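Local coordinates for bifunctional protein PutA (Bradyrhizobium diazoefficiens, PDB 6BSN), which probably oxidizes proline to glutamate in two steps, through an FAD-dependent proline dehydrogenase and an NAD-dependent aldehyde dehydrogenase joined in one chain, at residues Val732-Thr737 against Ile758-Gly763. The protein carries 1 engineered substitution. Sequence-based numbering, arbitrary orientation.
With PRO (proline), chain H.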
loop_
_atom_site.group_PDB
_atom_site.type_symbol
_atom_site.label_atom_id
_atom_site.label_comp_id
_atom_site.label_asym_id
_atom_site.label_seq_id
_atom_site.Cartn_x
_atom_site.Cartn_y
_atom_site.Cartn_z
ATOM N N VAL A 732 -28.838 32.706 15.099
ATOM C CA VAL A 732 -27.395 32.807 15.229
ATOM C C VAL A 732 -27.094 34.277 15.512
ATOM O O VAL A 732 -27.519 35.166 14.759
ATOM C CB VAL A 732 -26.673 32.250 13.983
ATOM C CG1 VAL A 732 -27.177 32.901 12.690
ATOM C CG2 VAL A 732 -25.150 32.295 14.137
ATOM N N PHE A 733 -26.423 34.537 16.639
ATOM C CA PHE A 733 -26.344 35.883 17.182
ATOM C C PHE A 733 -24.933 36.184 17.662
ATOM O O PHE A 733 -24.300 35.368 18.332
ATOM C CB PHE A 733 -27.338 36.077 18.344
ATOM C CG PHE A 733 -27.134 37.365 19.115
ATOM C CD1 PHE A 733 -26.375 37.381 20.285
ATOM C CD2 PHE A 733 -27.691 38.555 18.671
ATOM C CE1 PHE A 733 -26.189 38.565 21.000
ATOM C CE2 PHE A 733 -27.502 39.730 19.372
ATOM C CZ PHE A 733 -26.745 39.735 20.545
ATOM N N THR A 734 -24.454 37.372 17.335
ATOM C CA THR A 734 -23.184 37.857 17.848
ATOM C C THR A 734 -23.396 39.273 18.354
ATOM O O THR A 734 -23.783 40.157 17.582
ATOM C CB THR A 734 -22.097 37.808 16.775
ATOM O OG1 THR A 734 -21.957 36.456 16.329
ATOM C CG2 THR A 734 -20.753 38.259 17.355
ATOM N N GLY A 735 -23.174 39.478 19.654
ATOM C CA GLY A 735 -23.401 40.773 20.274
ATOM C C GLY A 735 -23.243 40.724 21.779
ATOM O O GLY A 735 -22.383 40.002 22.286
ATOM N N SER A 736 -24.068 41.470 22.501
ATOM C CA SER A 736 -23.919 41.605 23.940
ATOM C C SER A 736 -24.629 40.478 24.674
ATOM O O SER A 736 -25.587 39.878 24.174
ATOM C CB SER A 736 -24.480 42.944 24.422
ATOM O OG SER A 736 -25.896 42.931 24.379
ATOM N N THR A 737 -24.147 40.208 25.891
ATOM C CA THR A 737 -24.772 39.201 26.741
ATOM C C THR A 737 -26.241 39.492 26.970
ATOM O O THR A 737 -27.072 38.577 26.931
ATOM C CB THR A 737 -24.068 39.143 28.082
ATOM O OG1 THR A 737 -23.973 40.480 28.589
ATOM C CG2 THR A 737 -22.681 38.523 27.930
ATOM N N ILE A 758 -27.450 30.065 18.850
ATOM C CA ILE A 758 -25.991 30.119 18.763
ATOM C C ILE A 758 -25.579 31.557 19.037
ATOM O O ILE A 758 -25.929 32.465 18.270
ATOM C CB ILE A 758 -25.484 29.651 17.389
ATOM C CG1 ILE A 758 -25.911 28.212 17.123
ATOM C CG2 ILE A 758 -23.972 29.756 17.312
ATOM C CD1 ILE A 758 -25.786 27.799 15.665
ATOM N N ALA A 759 -24.850 31.775 20.134
ATOM C CA ALA A 759 -24.549 33.128 20.583
ATOM C C ALA A 759 -23.073 33.242 20.936
ATOM O O ALA A 759 -22.536 32.389 21.652
ATOM C CB ALA A 759 -25.421 33.519 21.798
ATOM N N GLU A 760 -22.421 34.297 20.439
ATOM C CA GLU A 760 -21.087 34.691 20.894
ATOM C C GLU A 760 -21.212 36.079 21.508
ATOM O O GLU A 760 -21.697 37.007 20.851
ATOM C CB GLU A 760 -20.073 34.672 19.742
ATOM C CG GLU A 760 -18.602 34.990 20.162
ATOM C CD GLU A 760 -18.235 36.439 19.922
ATOM O OE1 GLU A 760 -17.783 36.750 18.793
ATOM O OE2 GLU A 760 -18.424 37.273 20.845
ATOM N N THR A 761 -20.810 36.220 22.775
ATOM C CA THR A 761 -21.190 37.404 23.547
ATOM C C THR A 761 -20.017 38.060 24.277
ATOM O O THR A 761 -20.192 38.598 25.370
ATOM C CB THR A 761 -22.307 37.062 24.534
ATOM O OG1 THR A 761 -21.996 35.826 25.188
ATOM C CG2 THR A 761 -23.622 36.903 23.788
ATOM N N GLY A 762 -18.831 38.053 23.690
ATOM C CA GLY A 762 -17.735 38.826 24.232
ATOM C C GLY A 762 -16.999 38.153 25.378
ATOM O O GLY A 762 -17.122 36.953 25.642
ATOM N N GLY A 763 -16.195 38.959 26.060
ATOM C CA GLY A 763 -15.436 38.461 27.190
ATOM C C GLY A 763 -14.761 39.604 27.909
ATOM O O GLY A 763 -14.657 40.721 27.396
HETATM N N PRO H . -21.474 44.905 22.890
HETATM C CA PRO H . -21.502 44.964 21.440
HETATM C C PRO H . -20.886 43.663 20.887
HETATM O O PRO H . -20.691 42.713 21.693
HETATM C CB PRO H . -20.752 46.181 20.944
HETATM C CG PRO H . -20.248 46.876 22.208
HETATM C CD PRO H . -20.567 45.898 23.380
HETATM O OXT PRO H . -20.589 43.539 19.660
#
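Ile758 O accepts the N-H of Phe733 at 2.7 Å, met almost head-on (C=O...N 174°). Phe733 O then takes Glu760 N, and Glu760 O takes Gly735 N; this alternation, with strand axes 8° apart, identifies parallel pairing. On one face Val732 and Thr734 lie beside Ile758 and Glu760, and on the other the Phe733 ring meets Ala759 CB and Thr761 CG2 at its edge, near its plane. Beyond the strands, Thr737 CG2 packs on Thr761 CB (3.7 Å), while Thr761 OG1 bonds Leu961 O. With CG anti to the backbone N (chi1 -176°) and a bend at chi2, the Glu760 side chain turns forward over its own chain, where OE2 accepts Gly762 N at 3.0 Å. Glu760 OE1 touches Thr734 CG2 at 3.6 Å. Replacing Glu760 by alanine is likely to leave Gly762 N without this acceptor and the Thr734 methyl without its neighbour. A proline, hydrogen-bonded to Asn660, rests its O on Gly735 C (3.2 Å), so this loop lines its pocket. Strand 730-734, helix 737-749, N-capped by Ser736, and strand 757-760 form a beta-alpha-beta unit of the aldehyde dehydrogenase Rossmann fold, with NAD-binding Ser736 and Thr761 just beyond the strands and Glu760, predicted to be catalytic, ending the second.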